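Local coordinates for EpsJ (Vibrio vulnificus, PDB 2RET), which pairs with EpsI and is probably a minor pseudopilin of the bacterial type 2 secretion pseudopilus, perhaps near its tip, at residues Ser30-Ile35 with Ile149-Thr154; Gln39-Thr42 with Ser48-Leu51; Leu52-Tyr57 with Asp62-Met67; Val88-Lys93 with Leu97-Trp102. One frame throughout, in Å; residues are numbered along the deposited sequence.

Interaction 1 of 4, residues Ser30-Ile35 with Ile149-Thr154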
loop_
_atom_site.group_PDB
_atom_site.type_symbol
_atom_site.label_atom_id
_atom_site.label_comp_id
_atom_site.label_asym_id
_atom_site.label_seq_id
_atom_site.Cartn_x
_atom_site.Cartn_y
_atom_site.Cartn_z
ATOM N N SER B 30 -8.957 17.765 7.866
ATOM C CA SER B 30 -8.716 17.229 6.529
ATOM C C SER B 30 -7.305 17.579 6.056
ATOM O O SER B 30 -6.662 16.754 5.413
ATOM C CB SER B 30 -9.774 17.698 5.513
ATOM O OG SER B 30 -9.606 19.079 5.108
ATOM N N ASP B 31 -6.842 18.786 6.382
ATOM C CA ASP B 31 -5.564 19.309 5.888
ATOM C C ASP B 31 -4.373 18.824 6.719
ATOM O O ASP B 31 -3.431 18.260 6.195
ATOM C CB ASP B 31 -5.552 20.845 5.869
ATOM C CG ASP B 31 -6.392 21.446 4.766
ATOM O OD1 ASP B 31 -6.612 20.813 3.706
ATOM O OD2 ASP B 31 -6.827 22.613 4.948
ATOM N N PHE B 32 -4.423 19.076 8.011
ATOM C CA PHE B 32 -3.311 18.794 8.877
ATOM C C PHE B 32 -3.075 17.300 9.131
ATOM O O PHE B 32 -1.947 16.900 9.494
ATOM C CB PHE B 32 -3.454 19.554 10.183
ATOM C CG PHE B 32 -3.206 21.012 10.053
ATOM C CD1 PHE B 32 -1.922 21.497 10.033
ATOM C CD2 PHE B 32 -4.259 21.909 10.004
ATOM C CE1 PHE B 32 -1.684 22.855 9.919
ATOM C CE2 PHE B 32 -4.027 23.265 9.851
ATOM C CZ PHE B 32 -2.729 23.741 9.816
ATOM N N ARG B 33 -4.103 16.476 8.961
ATOM C CA ARG B 33 -3.905 15.041 9.041
ATOM C C ARG B 33 -3.338 14.422 7.738
ATOM O O ARG B 33 -2.925 13.260 7.745
ATOM C CB ARG B 33 -5.195 14.326 9.442
ATOM C CG ARG B 33 -5.653 14.575 10.858
ATOM C CD ARG B 33 -6.982 13.910 11.002
ATOM N NE ARG B 33 -7.691 14.056 12.269
ATOM C CZ ARG B 33 -7.581 13.232 13.312
ATOM N NH1 ARG B 33 -6.754 12.201 13.308
ATOM N NH2 ARG B 33 -8.338 13.443 14.379
ATOM N N GLN B 34 -3.343 15.179 6.646
ATOM C CA GLN B 34 -2.914 14.689 5.348
ATOM C C GLN B 34 -1.711 15.471 4.798
ATOM O O GLN B 34 -1.532 15.595 3.577
ATOM C CB GLN B 34 -4.103 14.696 4.372
ATOM C CG GLN B 34 -5.254 13.803 4.889
ATOM C CD GLN B 34 -5.998 13.144 3.802
ATOM O OE1 GLN B 34 -5.799 11.951 3.495
ATOM N NE2 GLN B 34 -6.872 13.901 3.184
ATOM N N ILE B 35 -0.866 15.930 5.707
ATOM C CA ILE B 35 0.373 16.638 5.350
ATOM C C ILE B 35 1.308 15.693 4.584
ATOM O O ILE B 35 1.505 14.549 4.992
ATOM C CB ILE B 35 1.115 17.204 6.607
ATOM C CG1 ILE B 35 0.248 18.269 7.285
ATOM C CG2 ILE B 35 2.496 17.817 6.227
ATOM C CD1 ILE B 35 0.970 19.043 8.448
ATOM N N ILE B 149 2.358 18.105 15.144
ATOM C CA ILE B 149 2.132 19.525 14.979
ATOM C C ILE B 149 0.914 19.864 15.858
ATOM O O ILE B 149 -0.056 19.146 15.865
ATOM C CB ILE B 149 1.872 19.852 13.454
ATOM C CG1 ILE B 149 3.148 19.582 12.644
ATOM C CG2 ILE B 149 1.551 21.320 13.197
ATOM C CD1 ILE B 149 2.873 19.106 11.212
ATOM N N SER B 150 1.000 20.957 16.596
ATOM C CA SER B 150 -0.079 21.471 17.438
ATOM C C SER B 150 -0.455 22.816 16.826
ATOM O O SER B 150 0.375 23.702 16.708
ATOM C CB SER B 150 0.383 21.681 18.907
ATOM O OG SER B 150 -0.670 22.231 19.731
ATOM N N VAL B 151 -1.711 22.922 16.424
ATOM C CA VAL B 151 -2.273 24.124 15.862
ATOM C C VAL B 151 -3.178 24.736 16.920
ATOM O O VAL B 151 -4.152 24.128 17.322
ATOM C CB VAL B 151 -3.033 23.811 14.547
ATOM C CG1 VAL B 151 -3.633 25.126 13.951
ATOM C CG2 VAL B 151 -2.061 23.136 13.555
ATOM N N GLU B 152 -2.814 25.935 17.384
ATOM C CA GLU B 152 -3.604 26.673 18.347
ATOM C C GLU B 152 -4.235 27.947 17.765
ATOM O O GLU B 152 -3.576 28.744 17.163
ATOM C CB GLU B 152 -2.738 27.033 19.550
ATOM C CG GLU B 152 -3.519 27.721 20.661
ATOM C CD GLU B 152 -2.630 28.059 21.824
ATOM O OE1 GLU B 152 -1.819 29.023 21.691
ATOM O OE2 GLU B 152 -2.742 27.331 22.848
ATOM N N LEU B 153 -5.537 28.107 17.993
ATOM C CA LEU B 153 -6.301 29.309 17.637
ATOM C C LEU B 153 -6.727 30.023 18.905
ATOM O O LEU B 153 -7.097 29.394 19.874
ATOM C CB LEU B 153 -7.557 28.924 16.844
ATOM C CG LEU B 153 -7.319 28.052 15.599
ATOM C CD1 LEU B 153 -8.633 27.638 14.979
ATOM C CD2 LEU B 153 -6.489 28.840 14.622
ATOM N N THR B 154 -6.656 31.345 18.885
ATOM C CA THR B 154 -7.162 32.199 19.935
ATOM C C THR B 154 -8.415 32.863 19.342
ATOM O O THR B 154 -8.340 33.702 18.422
ATOM C CB THR B 154 -6.111 33.242 20.356
ATOM O OG1 THR B 154 -4.907 32.560 20.736
ATOM C CG2 THR B 154 -6.637 34.198 21.550
#

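Interaction 2 of 4, residues Gln39-Thr42 with Ser48-Leu51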
loop_
_atom_site.group_PDB
_atom_site.type_symbol
_atom_site.label_atom_id
_atom_site.label_comp_id
_atom_site.label_asym_id
_atom_site.label_seq_id
_atom_site.Cartn_x
_atom_site.Cartn_y
_atom_site.Cartn_z
ATOM N N GLN B 39 8.422 18.929 -0.640
ATOM C CA GLN B 39 8.896 20.308 -0.505
ATOM C C GLN B 39 8.180 21.241 -1.490
ATOM O O GLN B 39 7.871 20.847 -2.620
ATOM C CB GLN B 39 10.395 20.383 -0.745
ATOM C CG GLN B 39 11.216 19.901 0.425
ATOM C CD GLN B 39 12.684 19.800 0.089
ATOM O OE1 GLN B 39 13.048 19.714 -1.067
ATOM N NE2 GLN B 39 13.531 19.802 1.103
ATOM N N THR B 40 7.925 22.471 -1.041
ATOM C CA THR B 40 7.237 23.486 -1.833
ATOM C C THR B 40 8.093 24.766 -1.833
ATOM O O THR B 40 8.857 25.010 -0.898
ATOM C CB THR B 40 5.792 23.713 -1.297
ATOM O OG1 THR B 40 5.767 23.612 0.134
ATOM C CG2 THR B 40 4.873 22.631 -1.817
ATOM N N ARG B 41 7.994 25.566 -2.890
ATOM C CA ARG B 41 8.858 26.741 -3.038
ATOM C C ARG B 41 8.420 27.885 -2.137
ATOM O O ARG B 41 7.222 28.118 -1.963
ATOM C CB ARG B 41 8.894 27.234 -4.488
ATOM C CG ARG B 41 9.272 26.163 -5.475
ATOM C CD ARG B 41 9.699 26.739 -6.816
ATOM N NE ARG B 41 9.569 25.765 -7.908
ATOM C CZ ARG B 41 10.360 24.699 -8.103
ATOM N NH1 ARG B 41 11.369 24.419 -7.271
ATOM N NH2 ARG B 41 10.133 23.893 -9.141
ATOM N N THR B 42 9.422 28.533 -1.538
ATOM C CA THR B 42 9.373 29.925 -1.004
ATOM C C THR B 42 9.991 29.987 0.399
ATOM O O THR B 42 11.220 30.010 0.531
ATOM C CB THR B 42 7.956 30.638 -1.085
ATOM O OG1 THR B 42 7.903 31.420 -2.283
ATOM C CG2 THR B 42 7.688 31.581 0.118
ATOM N N SER B 48 14.647 28.184 -3.272
ATOM C CA SER B 48 14.634 27.686 -1.903
ATOM C C SER B 48 13.277 27.067 -1.550
ATOM O O SER B 48 12.252 27.759 -1.500
ATOM C CB SER B 48 14.981 28.807 -0.921
ATOM O OG SER B 48 13.822 29.476 -0.463
ATOM N N LYS B 49 13.284 25.760 -1.286
ATOM C CA LYS B 49 12.065 25.011 -1.000
ATOM C C LYS B 49 12.028 24.702 0.483
ATOM O O LYS B 49 13.068 24.701 1.133
ATOM C CB LYS B 49 12.031 23.699 -1.795
ATOM C CG LYS B 49 12.576 23.792 -3.209
ATOM C CD LYS B 49 12.328 22.517 -4.020
ATOM C CE LYS B 49 10.874 22.409 -4.498
ATOM N NZ LYS B 49 10.784 21.700 -5.825
ATOM N N LYS B 50 10.833 24.447 1.007
ATOM C CA LYS B 50 10.646 23.961 2.381
ATOM C C LYS B 50 9.542 22.904 2.433
ATOM O O LYS B 50 8.610 22.909 1.637
ATOM C CB LYS B 50 10.276 25.095 3.348
ATOM C CG LYS B 50 11.343 26.145 3.633
ATOM C CD LYS B 50 10.819 27.166 4.647
ATOM C CE LYS B 50 11.703 28.396 4.754
ATOM N NZ LYS B 50 11.768 29.257 3.510
ATOM N N LEU B 51 9.671 22.007 3.403
ATOM C CA LEU B 51 8.598 21.094 3.793
ATOM C C LEU B 51 7.393 21.834 4.455
ATOM O O LEU B 51 6.259 21.649 4.041
ATOM C CB LEU B 51 9.150 20.011 4.714
ATOM C CG LEU B 51 9.671 18.773 4.001
ATOM C CD1 LEU B 51 10.298 17.839 5.043
ATOM C CD2 LEU B 51 8.559 18.063 3.170
HETATM O O HOH W 1 5.521 21.681 1.592
#

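Interaction 3 of 4, residues Leu52-Tyr57 with Asp62-Met67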
loop_
_atom_site.group_PDB
_atom_site.type_symbol
_atom_site.label_atom_id
_atom_site.label_comp_id
_atom_site.label_asym_id
_atom_site.label_seq_id
_atom_site.Cartn_x
_atom_site.Cartn_y
_atom_site.Cartn_z
ATOM N N LEU B 52 7.668 22.651 5.473
ATOM C CA LEU B 52 6.654 23.460 6.192
ATOM C C LEU B 52 7.113 24.919 6.217
ATOM O O LEU B 52 8.233 25.206 6.613
ATOM C CB LEU B 52 6.437 23.028 7.653
ATOM C CG LEU B 52 5.785 21.681 8.026
ATOM C CD1 LEU B 52 6.262 21.232 9.423
ATOM C CD2 LEU B 52 4.281 21.739 7.988
ATOM N N HIS B 53 6.233 25.816 5.789
ATOM C CA HIS B 53 6.507 27.232 5.784
ATOM C C HIS B 53 5.700 27.813 6.945
ATOM O O HIS B 53 4.528 27.546 7.085
ATOM C CB HIS B 53 6.086 27.891 4.450
ATOM C CG HIS B 53 6.629 27.211 3.231
ATOM N ND1 HIS B 53 7.722 27.686 2.527
ATOM C CD2 HIS B 53 6.225 26.091 2.590
ATOM C CE1 HIS B 53 7.954 26.887 1.504
ATOM N NE2 HIS B 53 7.057 25.914 1.520
ATOM N N TRP B 54 6.370 28.603 7.759
ATOM C CA TRP B 54 5.831 29.083 9.028
ATOM C C TRP B 54 6.542 30.392 9.382
ATOM O O TRP B 54 7.705 30.389 9.760
ATOM C CB TRP B 54 6.018 28.058 10.150
ATOM C CG TRP B 54 5.634 28.582 11.530
ATOM C CD1 TRP B 54 6.471 28.740 12.620
ATOM C CD2 TRP B 54 4.341 28.990 11.970
ATOM N NE1 TRP B 54 5.765 29.228 13.696
ATOM C CE2 TRP B 54 4.458 29.389 13.322
ATOM C CE3 TRP B 54 3.096 29.078 11.351
ATOM C CZ2 TRP B 54 3.389 29.870 14.044
ATOM C CZ3 TRP B 54 2.030 29.526 12.071
ATOM C CH2 TRP B 54 2.171 29.917 13.410
ATOM N N ALA B 55 5.849 31.509 9.209
ATOM C CA ALA B 55 6.488 32.825 9.433
ATOM C C ALA B 55 5.455 33.887 9.626
ATOM O O ALA B 55 4.326 33.751 9.174
ATOM C CB ALA B 55 7.416 33.201 8.266
ATOM N N ASP B 56 5.850 34.946 10.325
ATOM C CA ASP B 56 5.054 36.162 10.411
ATOM C C ASP B 56 4.782 36.659 9.000
ATOM O O ASP B 56 5.675 36.650 8.152
ATOM C CB ASP B 56 5.789 37.231 11.207
ATOM C CG ASP B 56 5.647 37.056 12.713
ATOM O OD1 ASP B 56 4.669 36.469 13.221
ATOM O OD2 ASP B 56 6.536 37.511 13.419
ATOM N N TYR B 57 3.540 37.056 8.745
ATOM C CA TYR B 57 3.159 37.676 7.482
ATOM C C TYR B 57 3.205 36.731 6.248
ATOM O O TYR B 57 2.974 37.191 5.137
ATOM C CB TYR B 57 3.936 38.982 7.249
ATOM C CG TYR B 57 4.175 39.744 8.534
ATOM C CD1 TYR B 57 5.462 40.123 8.913
ATOM C CD2 TYR B 57 3.128 40.046 9.402
ATOM C CE1 TYR B 57 5.701 40.803 10.115
ATOM C CE2 TYR B 57 3.363 40.712 10.609
ATOM C CZ TYR B 57 4.654 41.087 10.953
ATOM O OH TYR B 57 4.904 41.733 12.135
ATOM N N ASP B 62 -1.992 38.859 8.725
ATOM C CA ASP B 62 -1.824 39.966 9.711
ATOM C C ASP B 62 -0.976 39.489 10.897
ATOM O O ASP B 62 -0.458 40.303 11.642
ATOM C CB ASP B 62 -3.150 40.454 10.324
ATOM C CG ASP B 62 -4.137 41.026 9.308
ATOM O OD1 ASP B 62 -3.760 41.358 8.179
ATOM O OD2 ASP B 62 -5.330 41.129 9.663
ATOM N N ASN B 63 -0.881 38.175 11.124
ATOM C CA ASN B 63 0.170 37.668 12.004
ATOM C C ASN B 63 0.847 36.452 11.392
ATOM O O ASN B 63 1.449 36.562 10.325
ATOM C CB ASN B 63 -0.304 37.492 13.467
ATOM C CG ASN B 63 -1.676 36.805 13.587
ATOM O OD1 ASN B 63 -2.723 37.485 13.508
ATOM N ND2 ASN B 63 -1.680 35.454 13.825
ATOM N N LYS B 64 0.779 35.301 12.044
ATOM C CA LYS B 64 1.478 34.126 11.534
ATOM C C LYS B 64 0.749 33.532 10.383
ATOM O O LYS B 64 -0.474 33.642 10.305
ATOM C CB LYS B 64 1.642 33.077 12.617
ATOM C CG LYS B 64 2.779 33.399 13.527
ATOM C CD LYS B 64 4.116 33.238 12.809
ATOM C CE LYS B 64 5.243 33.218 13.812
ATOM N NZ LYS B 64 4.953 34.114 14.942
ATOM N N GLY B 65 1.514 32.940 9.476
ATOM C CA GLY B 65 0.953 32.037 8.469
ATOM C C GLY B 65 1.706 30.741 8.296
ATOM O O GLY B 65 2.879 30.672 8.584
ATOM N N ILE B 66 1.006 29.717 7.789
ATOM C CA ILE B 66 1.578 28.370 7.567
ATOM C C ILE B 66 1.224 27.916 6.148
ATOM O O ILE B 66 0.183 28.282 5.594
ATOM C CB ILE B 66 1.142 27.326 8.690
ATOM C CG1 ILE B 66 1.996 26.062 8.663
ATOM C CG2 ILE B 66 -0.317 26.964 8.617
ATOM C CD1 ILE B 66 1.886 25.207 9.922
HETATM N N MSE B 67 2.138 27.159 5.537
HETATM C CA MSE B 67 1.910 26.603 4.223
HETATM C C MSE B 67 2.612 25.285 4.118
HETATM O O MSE B 67 3.755 25.154 4.555
HETATM C CB MSE B 67 2.377 27.551 3.105
HETATM C CG MSE B 67 1.875 27.106 1.697
HETATM SE SE MSE B 67 2.500 28.244 0.228
HETATM C CE MSE B 67 4.446 27.921 0.256
#

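Interaction 4 of 4, residues Val88-Lys93 with Leu97-Trp102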
loop_
_atom_site.group_PDB
_atom_site.type_symbol
_atom_site.label_atom_id
_atom_site.label_comp_id
_atom_site.label_asym_id
_atom_site.label_seq_id
_atom_site.Cartn_x
_atom_site.Cartn_y
_atom_site.Cartn_z
ATOM N N VAL B 88 -1.823 23.799 0.557
ATOM C CA VAL B 88 -2.766 24.565 1.367
ATOM C C VAL B 88 -1.995 25.507 2.342
ATOM O O VAL B 88 -0.876 25.243 2.713
ATOM C CB VAL B 88 -3.712 23.653 2.201
ATOM C CG1 VAL B 88 -4.434 22.664 1.303
ATOM C CG2 VAL B 88 -2.941 22.958 3.312
ATOM N N GLY B 89 -2.608 26.607 2.729
ATOM C CA GLY B 89 -2.093 27.403 3.830
ATOM C C GLY B 89 -3.165 28.040 4.685
ATOM O O GLY B 89 -4.319 28.005 4.364
ATOM N N TYR B 90 -2.767 28.589 5.825
ATOM C CA TYR B 90 -3.709 29.261 6.729
ATOM C C TYR B 90 -3.090 30.611 7.098
ATOM O O TYR B 90 -1.864 30.747 7.188
ATOM C CB TYR B 90 -3.983 28.411 7.994
ATOM C CG TYR B 90 -4.848 27.193 7.753
ATOM C CD1 TYR B 90 -4.349 26.047 7.141
ATOM C CD2 TYR B 90 -6.193 27.204 8.097
ATOM C CE1 TYR B 90 -5.180 24.954 6.902
ATOM C CE2 TYR B 90 -6.992 26.133 7.862
ATOM C CZ TYR B 90 -6.488 25.013 7.273
ATOM O OH TYR B 90 -7.342 23.964 7.080
ATOM N N ARG B 91 -3.940 31.596 7.270
ATOM C CA ARG B 91 -3.501 32.923 7.684
ATOM C C ARG B 91 -4.633 33.631 8.387
ATOM O O ARG B 91 -5.794 33.187 8.304
ATOM C CB ARG B 91 -3.098 33.724 6.453
ATOM C CG ARG B 91 -4.230 33.917 5.513
ATOM C CD ARG B 91 -3.890 34.800 4.402
ATOM N NE ARG B 91 -5.098 35.231 3.712
ATOM C CZ ARG B 91 -5.164 35.466 2.403
ATOM N NH1 ARG B 91 -4.095 35.313 1.627
ATOM N NH2 ARG B 91 -6.306 35.855 1.858
ATOM N N ILE B 92 -4.317 34.736 9.054
ATOM C CA ILE B 92 -5.333 35.613 9.628
ATOM C C ILE B 92 -5.434 36.880 8.779
ATOM O O ILE B 92 -4.429 37.514 8.467
ATOM C CB ILE B 92 -5.042 36.004 11.117
ATOM C CG1 ILE B 92 -4.842 34.756 11.997
ATOM C CG2 ILE B 92 -6.164 36.943 11.701
ATOM C CD1 ILE B 92 -6.083 33.943 12.232
ATOM N N LYS B 93 -6.655 37.232 8.403
ATOM C CA LYS B 93 -6.942 38.519 7.791
ATOM C C LYS B 93 -8.098 39.171 8.502
ATOM O O LYS B 93 -9.205 38.658 8.463
ATOM C CB LYS B 93 -7.272 38.359 6.326
ATOM C CG LYS B 93 -6.055 38.416 5.464
ATOM C CD LYS B 93 -5.610 39.849 5.304
ATOM C CE LYS B 93 -4.125 39.941 5.430
ATOM N NZ LYS B 93 -3.632 41.341 5.545
ATOM N N LEU B 97 -9.672 33.679 10.341
ATOM C CA LEU B 97 -8.888 32.580 9.825
ATOM C C LEU B 97 -9.379 32.276 8.391
ATOM O O LEU B 97 -10.570 32.117 8.136
ATOM C CB LEU B 97 -8.952 31.330 10.750
ATOM C CG LEU B 97 -7.986 30.195 10.380
ATOM C CD1 LEU B 97 -6.564 30.587 10.751
ATOM C CD2 LEU B 97 -8.401 28.887 11.052
ATOM N N GLU B 98 -8.431 32.258 7.464
ATOM C CA GLU B 98 -8.658 31.955 6.075
ATOM C C GLU B 98 -7.790 30.790 5.697
ATOM O O GLU B 98 -6.691 30.692 6.182
ATOM C CB GLU B 98 -8.267 33.162 5.223
ATOM C CG GLU B 98 -9.212 34.327 5.475
ATOM C CD GLU B 98 -9.080 35.426 4.481
ATOM O OE1 GLU B 98 -8.019 35.593 3.846
ATOM O OE2 GLU B 98 -10.073 36.143 4.336
ATOM N N ARG B 99 -8.317 29.907 4.849
ATOM C CA ARG B 99 -7.592 28.769 4.295
ATOM C C ARG B 99 -7.389 29.024 2.816
ATOM O O ARG B 99 -8.307 29.451 2.128
ATOM C CB ARG B 99 -8.377 27.473 4.492
ATOM C CG ARG B 99 -7.649 26.198 3.936
ATOM C CD ARG B 99 -8.555 25.476 3.002
ATOM N NE ARG B 99 -8.111 24.134 2.733
ATOM C CZ ARG B 99 -8.652 23.328 1.831
ATOM N NH1 ARG B 99 -9.674 23.709 1.096
ATOM N NH2 ARG B 99 -8.144 22.126 1.663
ATOM N N VAL B 100 -6.159 28.824 2.359
ATOM C CA VAL B 100 -5.793 29.074 0.989
ATOM C C VAL B 100 -5.381 27.758 0.371
ATOM O O VAL B 100 -4.743 26.964 1.006
ATOM C CB VAL B 100 -4.630 30.076 0.835
ATOM C CG1 VAL B 100 -4.469 30.446 -0.656
ATOM C CG2 VAL B 100 -4.828 31.352 1.735
ATOM N N TRP B 101 -5.747 27.553 -0.876
ATOM C CA TRP B 101 -5.637 26.237 -1.503
ATOM C C TRP B 101 -5.113 26.396 -2.897
ATOM O O TRP B 101 -5.595 27.252 -3.639
ATOM C CB TRP B 101 -7.019 25.589 -1.580
ATOM C CG TRP B 101 -7.009 24.218 -2.158
ATOM C CD1 TRP B 101 -6.813 23.050 -1.491
ATOM C CD2 TRP B 101 -7.223 23.862 -3.534
ATOM N NE1 TRP B 101 -6.910 21.980 -2.357
ATOM C CE2 TRP B 101 -7.142 22.455 -3.620
ATOM C CE3 TRP B 101 -7.459 24.597 -4.695
ATOM C CZ2 TRP B 101 -7.328 21.762 -4.819
ATOM C CZ3 TRP B 101 -7.640 23.915 -5.884
ATOM C CH2 TRP B 101 -7.577 22.507 -5.936
ATOM N N TRP B 102 -4.144 25.571 -3.244
ATOM C CA TRP B 102 -3.639 25.482 -4.592
ATOM C C TRP B 102 -3.695 24.053 -5.084
ATOM O O TRP B 102 -3.346 23.127 -4.375
ATOM C CB TRP B 102 -2.201 25.957 -4.668
ATOM C CG TRP B 102 -1.976 27.401 -4.335
ATOM C CD1 TRP B 102 -1.902 28.448 -5.213
ATOM C CD2 TRP B 102 -1.762 27.956 -3.030
ATOM N NE1 TRP B 102 -1.639 29.611 -4.540
ATOM C CE2 TRP B 102 -1.551 29.343 -3.199
ATOM C CE3 TRP B 102 -1.734 27.417 -1.736
ATOM C CZ2 TRP B 102 -1.283 30.200 -2.114
ATOM C CZ3 TRP B 102 -1.475 28.258 -0.671
ATOM C CH2 TRP B 102 -1.272 29.634 -0.859
#

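Interaction 1 of 4, residues Ser30-Ile35 with Ile149-Thr154
Just ahead of F32, whose ring takes V151 on one face, comes D31, and its OD1 is gripped by two arginines, R70 and R99, while its OD2 is hydrogen-bonded to Y90. Two cations and a hydroxyl round one buried carboxylate should keep it ionised. Across to strand 148-155, by contrast, everything is apolar and no hydrogen bond crosses. V151 CG2 stands over the F32 ring in a CH-pi contact, 3.8 Å from the centroid and 16° off the normal. It is shifted toward one rim, so its nearest ring atom is F32 CE1, at 3.7 Å from V151 CG2. The two side chains arrive from opposite directions: F32 CG lies beside its backbone N (chi1 -73°), and V151 turns the methyl that lies beside its own N into the ring. This is the junction expected of a pseudopilin, where the last part of the long N-terminal helix meets the globular beta domain. F32 lies between the two sheets, its ring also meeting F68 and Y90 of one and Y165 of the other. Q34 N bonds D31 O at 3.1 Å as the chain turns, and I35 comes round to face the same strand. There I35 and I149 touch tip to tip, I35 CD1 to I149 CD1 at 3.4 Å, tighter than ordinary van der Waals contact. R33, on another side of the turn, packs on W73 of the second EpsJ subunit and on D22 of the EpsI chain.

Interaction 2 of 4, residues Gln39-Thr42 with Ser48-Leu51
T40 and K50 hold each other by both backbone bonds of an antiparallel hydrogen-bonded pair: T40 N reaches K50 O at 2.8 Å, and K50 N reaches T40 O at the same 2.8 Å. A third bond, T42 N to S48 O at 2.9 Å, closes the ladder toward the hairpin turn, whose residues 43-47 are not modelled, probably because they are mobile. Between these bonds R41 and K49 form the non-hydrogen-bonded pair, and their side chains run side by side on one face of the ribbon, pointing the same way. R41 NH1 comes to 3.1 Å from K49 NZ, two donors of like charge, an approach that is probably unfavourable; a long, weak ion pair of R41 with D106 may offset it in part. On the face of T40 and K50, chi1 of 37° places T40 OG1 where it is hydrogen-bonded to H53 NE2. Packing takes over at the other end of the ladder. The Q39 side chain crosses that of K49 at about a right angle, Q39 CB to K49 CB at 3.8 Å, and its CG lies beside the K50-L51 peptide before the extended chain carries on past it. Its NE2 is held by the carbonyl of E142, and L51 CG lies 4.1 Å from Q39 CG. This short beta hairpin forms one margin of the six-stranded antiparallel sheet: strand 40-41 is outermost in the chain, and strand 49-56 continues inward to pair with strand 64-74.

Interaction 3 of 4, residues Leu52-Tyr57 with Asp62-Met67
W54 and K64 cross at about a right angle, the aliphatic part of the lysine lying over one face of the indole. K64 CD makes the CH-pi contact, 3.9 Å from the centroid of the W54 six-membered ring, while K64 CB presses on W54 CH2 at 3.3 Å. Bends at chi2 and chi4 fold the lysine back, bringing K64 NZ to D56 OD1 at 2.9 Å in a salt bridge that meets the carboxylate from above its plane. At the indole's edge, near its plane, I66 CB lies 3.7 Å from W54 CE3. On the other face of the ribbon, H53, whose NE2 is taken up by T40, and M67, a selenomethionine, point the same way; a bend at chi3 (66°) lays M67 CE over the imidazole, 3.5 Å from the H53 ring centroid. Backbone bonds run from H53 N to M67 O at 2.8 Å down to Y57 N and N63 O at 2.7 Å, knitting an antiparallel beta hairpin. In the six-stranded sheet this hairpin lies between strands 40-41 and 79-93. Its W54 and I66 face packs on V127 of strand 122-130 in the second sheet, and W54 also meets F129 edge-to-face.

Interaction 4 of 4, residues Val88-Lys93 with Leu97-Trp102
V88 CG1 is a knob set between two neighbours of the opposite strand, 3.7 Å from W101 CD1 and 3.8 Å from R99 NH2. Further along the same face, R99 CG sits over the Y90 ring in a CH-pi contact, 4.1 Å from the centroid and displaced toward the hydroxyl end, where it touches Y90 CZ. R99 runs this way because its CG lies opposite the backbone N (chi1 -179°) before the chain bends at chi2; the polar ends of R99 and Y90 go to D31. L97 fills the next notch with both methyls: CD2 against Y90, and L97 CD1 against I92 CD1 at 3.7 Å. On the other face G89 has no side chain, and the W102 indole brings its edge against the backbone there, W102 CZ3 to G89 N at 3.9 Å, while V100 CG1 lies on that ring's face. Both strands belong to one antiparallel beta hairpin of the larger sheet, with paired backbone bonds at G89-V100 and R91-E98. R91 also approaches E98 side-on, and one oxygen takes both N-H groups: R91 NE is 2.9 Å and R91 NH2 2.6 Å from E98 OE1, which lies close to the guanidinium plane. R91 NH1 bonds the L59 carbonyl, and E98 OE2 turns to R96. Shared between two arginines, the buried E98 carboxylate is thus likely to stay charged, and the bonds to E98 and L59 fix how the R91 guanidinium is turned, with V100 CG2 over one face.

Interactions 2, 3 and 4 follow one another along the chain as hairpins of a single sheet, all nested inside the long loop closed by interaction 1. Interaction 1 packs the last part of the helix and the following turn on the four-stranded sheet, and reaches interaction 4 directly: D31 OD2 is 2.6 Å from Y90 OH, and D31 OD1 is 2.9 Å from R99 NH2. Interactions 2 and 3 share strand 49-56 and meet where T40 OG1 lies 3.0 Å from H53 NE2. Interactions 3 and 4 meet through the salt bridge of D62 OD1 with K93 NZ at 2.6 Å. Interactions 2 and 4 do not touch, their centres being about 17 Å apart.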